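Local coordinates for protein N-acylethanolamine-hydrolyzing acid amidase subunit beta (Caenorhabditis elegans, PDB 6DY3) that probably breaks down bioactive fatty acid amides such as N-palmitoylethanolamine into ethanolamine and free fatty acids, as part of an alpha-beta heterodimer, at residues His15-Asp20 with Ser67-Tyr72. Residues are numbered along the deposited sequence; the frame is centred on the assembly and turned at random.
Sequences HGRNLD and SLNARY
The guanidinium of Arg17 receives the side-chain oxygen of Asn69 over one face, the methyl CD1 of Leu19 toward the rim of the other, and the carbonyl of Leu68 at its edge. Leu68 O takes two donors from Arg17, NH2 at 2.9 Å from above the carbonyl plane and, weakly, NH1 at 3.3 Å. Asn69 OD1 lies 3.3 Å from Arg17 NH2, at an angle too poor for a hydrogen bond, and is bonded instead to Ser3 OG. Arginine suits this place because its third nitrogen is also used: NE donates to Asn18 O (3.0 Å) almost within the guanidinium plane, fixing the group's rotation. CG stands anti to the backbone N (chi1 -157°) and the chain bends at chi2, carrying the head across from strand 13-20 to Leu68 O. Arg17, probably important for activity, lies against Cys1, the probable nucleophile. A methionine at this position would probably leave the carbonyls of Leu68 and Asn18 without these donors and set the side chain free to turn.

The His15 ring meets Ser67 edge-on, its NE2 and Ser67 OG sharing a hydrogen bond of 3.0 Å in the ring plane. Histidine fits because both ring nitrogens find partners, ND1 reaching Ser65; serine fits because its small hydroxyl also bonds Ser3, while its CB packs against Arg17 CG at 3.6 Å.

Strands 13-20 and 64-70 belong to the two sheets of the alpha-beta-beta-alpha sandwich of the Ntn hydrolases, and these segments cross at 40° with axes 8.8 Å apart. Strands 2-7 and 209-215 flank strand 13-20, strands 57-60 and 122-127 flank strand 64-70, and Leu68, pointing away from 15-20, meets helix 92-102 and Tyr99 of the alpha-subunit.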
ATOM      1  N   HIS B  15      13.745  -1.648   1.301  1.00 35.88           N
ATOM      2  CA  HIS B  15      12.479  -0.929   1.202  1.00 32.79           C
ATOM      3  C   HIS B  15      11.763  -1.045   2.541  1.00 33.67           C
ATOM      4  O   HIS B  15      11.343  -2.141   2.932  1.00 33.21           O
ATOM      5  CB  HIS B  15      11.620  -1.493   0.073  1.00 32.72           C
ATOM      6  CG  HIS B  15      10.400  -0.676  -0.225  1.00 33.19           C
ATOM      7  ND1 HIS B  15       9.732  -0.750  -1.428  1.00 33.50           N
ATOM      8  CD2 HIS B  15       9.733   0.239   0.517  1.00 31.95           C
ATOM      9  CE1 HIS B  15       8.704   0.079  -1.412  1.00 30.97           C
ATOM     10  NE2 HIS B  15       8.684   0.692  -0.243  1.00 30.57           N
ATOM     11  N   GLY B  16      11.624   0.080   3.237  1.00 35.32           N
ATOM     12  CA  GLY B  16      10.931   0.131   4.511  1.00 35.33           C
ATOM     13  C   GLY B  16       9.622   0.883   4.365  1.00 32.68           C
ATOM     14  O   GLY B  16       9.527   1.844   3.600  1.00 31.92           O
ATOM     15  N   ARG B  17       8.617   0.460   5.125  1.00 30.79           N
ATOM     16  CA  ARG B  17       7.287   1.030   4.971  1.00 29.39           C
ATOM     17  C   ARG B  17       6.534   0.970   6.291  1.00 29.19           C
ATOM     18  O   ARG B  17       6.382  -0.104   6.876  1.00 29.92           O
ATOM     19  CB  ARG B  17       6.503   0.285   3.881  1.00 32.62           C
ATOM     20  CG  ARG B  17       5.376   1.107   3.272  1.00 33.92           C
ATOM     21  CD  ARG B  17       4.056   0.873   3.968  1.00 32.89           C
ATOM     22  NE  ARG B  17       3.171   2.018   3.806  1.00 33.43           N
ATOM     23  CZ  ARG B  17       2.355   2.213   2.781  1.00 33.59           C
ATOM     24  NH1 ARG B  17       2.284   1.329   1.803  1.00 34.34           N
ATOM     25  NH2 ARG B  17       1.598   3.301   2.747  1.00 36.18           N
ATOM     26  N   ASN B  18       6.045   2.121   6.734  1.00 30.23           N
ATOM     27  CA  ASN B  18       5.105   2.210   7.840  1.00 28.81           C
ATOM     28  C   ASN B  18       3.750   2.615   7.288  1.00 27.64           C
ATOM     29  O   ASN B  18       3.666   3.487   6.422  1.00 26.91           O
ATOM     30  CB  ASN B  18       5.562   3.230   8.882  1.00 28.82           C
ATOM     31  CG  ASN B  18       6.586   2.673   9.847  1.00 30.27           C
ATOM     32  OD1 ASN B  18       7.087   1.562   9.670  1.00 34.28           O
ATOM     33  ND2 ASN B  18       6.911   3.446  10.875  1.00 29.77           N
ATOM     34  N   LEU B  19       2.696   1.963   7.767  1.00 27.93           N
ATOM     35  CA  LEU B  19       1.329   2.282   7.366  1.00 30.11           C
ATOM     36  C   LEU B  19       0.627   2.962   8.538  1.00 32.47           C
ATOM     37  O   LEU B  19       0.417   2.342   9.585  1.00 33.66           O
ATOM     38  CB  LEU B  19       0.575   1.028   6.940  1.00 31.35           C
ATOM     39  CG  LEU B  19      -0.818   1.346   6.393  1.00 33.93           C
ATOM     40  CD1 LEU B  19      -0.738   1.537   4.890  1.00 36.44           C
ATOM     41  CD2 LEU B  19      -1.820   0.265   6.769  1.00 34.54           C
ATOM     42  N   ASP B  20       0.274   4.232   8.364  1.00 34.78           N
ATOM     43  CA  ASP B  20      -0.495   4.972   9.357  1.00 35.69           C
ATOM     44  C   ASP B  20      -1.946   5.073   8.901  1.00 35.30           C
ATOM     45  O   ASP B  20      -2.228   5.480   7.769  1.00 35.66           O
ATOM     46  CB  ASP B  20       0.099   6.363   9.586  1.00 36.66           C
ATOM     47  CG  ASP B  20       1.542   6.314  10.108  1.00 37.93           C
ATOM     48  OD1 ASP B  20       2.322   7.242   9.803  1.00 38.61           O
ATOM     49  OD2 ASP B  20       1.904   5.351  10.818  1.00 39.89           O
ATOM     50  N   SER B  67       5.375   0.255  -2.729  1.00 31.38           N
ATOM     51  CA  SER B  67       4.445   0.731  -1.713  1.00 33.62           C
ATOM     52  C   SER B  67       3.837   2.051  -2.174  1.00 32.49           C
ATOM     53  O   SER B  67       4.503   2.867  -2.818  1.00 33.72           O
ATOM     54  CB  SER B  67       5.130   0.919  -0.347  1.00 31.81           C
ATOM     55  OG  SER B  67       6.021   2.023  -0.357  1.00 30.78           O
ATOM     56  N   LEU B  68       2.571   2.264  -1.827  1.00 27.85           N
ATOM     57  CA  LEU B  68       1.848   3.461  -2.235  1.00 31.16           C
ATOM     58  C   LEU B  68       1.490   4.296  -1.014  1.00 31.23           C
ATOM     59  O   LEU B  68       0.946   3.775  -0.035  1.00 27.90           O
ATOM     60  CB  LEU B  68       0.579   3.103  -3.009  1.00 32.04           C
ATOM     61  CG  LEU B  68      -0.208   4.304  -3.531  1.00 29.92           C
ATOM     62  CD1 LEU B  68      -0.627   4.086  -4.974  1.00 26.24           C
ATOM     63  CD2 LEU B  68      -1.417   4.561  -2.646  1.00 31.81           C
ATOM     64  N   ASN B  69       1.809   5.587  -1.075  1.00 31.02           N
ATOM     65  CA  ASN B  69       1.398   6.559  -0.074  1.00 29.17           C
ATOM     66  C   ASN B  69       0.326   7.460  -0.671  1.00 28.81           C
ATOM     67  O   ASN B  69       0.487   7.978  -1.780  1.00 28.48           O
ATOM     68  CB  ASN B  69       2.581   7.407   0.398  1.00 30.50           C
ATOM     69  CG  ASN B  69       3.645   6.594   1.106  1.00 35.09           C
ATOM     70  OD1 ASN B  69       3.612   5.360   1.100  1.00 38.69           O
ATOM     71  ND2 ASN B  69       4.604   7.286   1.722  1.00 31.86           N
ATOM     72  N   ALA B  70      -0.756   7.658   0.068  1.00 32.14           N
ATOM     73  CA  ALA B  70      -1.744   8.632  -0.349  1.00 32.61           C
ATOM     74  C   ALA B  70      -1.128  10.020  -0.298  1.00 35.37           C
ATOM     75  O   ALA B  70      -0.229  10.296   0.501  1.00 36.81           O
ATOM     76  CB  ALA B  70      -2.979   8.562   0.544  1.00 31.75           C
ATOM     77  N   ARG B  71      -1.603  10.895  -1.179  1.00 36.84           N
ATOM     78  CA  ARG B  71      -1.072  12.246  -1.302  1.00 36.99           C
ATOM     79  C   ARG B  71      -2.210  13.215  -1.029  1.00 38.07           C
ATOM     80  O   ARG B  71      -3.210  13.222  -1.754  1.00 35.91           O
ATOM     81  CB  ARG B  71      -0.477  12.477  -2.691  1.00 37.28           C
ATOM     82  CG  ARG B  71       0.416  13.683  -2.810  1.00 39.33           C
ATOM     83  CD  ARG B  71       0.999  13.745  -4.206  1.00 40.63           C
ATOM     84  NE  ARG B  71       1.885  14.886  -4.395  1.00 44.70           N
ATOM     85  CZ  ARG B  71       2.429  15.212  -5.560  1.00 48.23           C
ATOM     86  NH1 ARG B  71       2.170  14.483  -6.639  1.00 46.90           N
ATOM     87  NH2 ARG B  71       3.230  16.264  -5.652  1.00 52.12           N
ATOM     88  N   TYR B  72      -2.052  14.023   0.014  1.00 41.08           N
ATOM     89  CA  TYR B  72      -3.074  14.968   0.444  1.00 43.90           C
ATOM     90  C   TYR B  72      -2.552  16.383   0.265  1.00 51.64           C
ATOM     91  O   TYR B  72      -1.560  16.770   0.893  1.00 46.75           O
ATOM     92  CB  TYR B  72      -3.473  14.730   1.904  1.00 41.05           C
ATOM     93  CG  TYR B  72      -3.853  13.303   2.207  1.00 37.48           C
ATOM     94  CD1 TYR B  72      -4.999  12.741   1.658  1.00 35.55           C
ATOM     95  CD2 TYR B  72      -3.076  12.520   3.057  1.00 35.02           C
ATOM     96  CE1 TYR B  72      -5.359  11.435   1.932  1.00 35.44           C
ATOM     97  CE2 TYR B  72      -3.427  11.212   3.343  1.00 33.51           C
ATOM     98  CZ  TYR B  72      -4.573  10.673   2.776  1.00 36.53           C
ATOM     99  OH  TYR B  72      -4.940   9.371   3.044  1.00 37.42           O
TER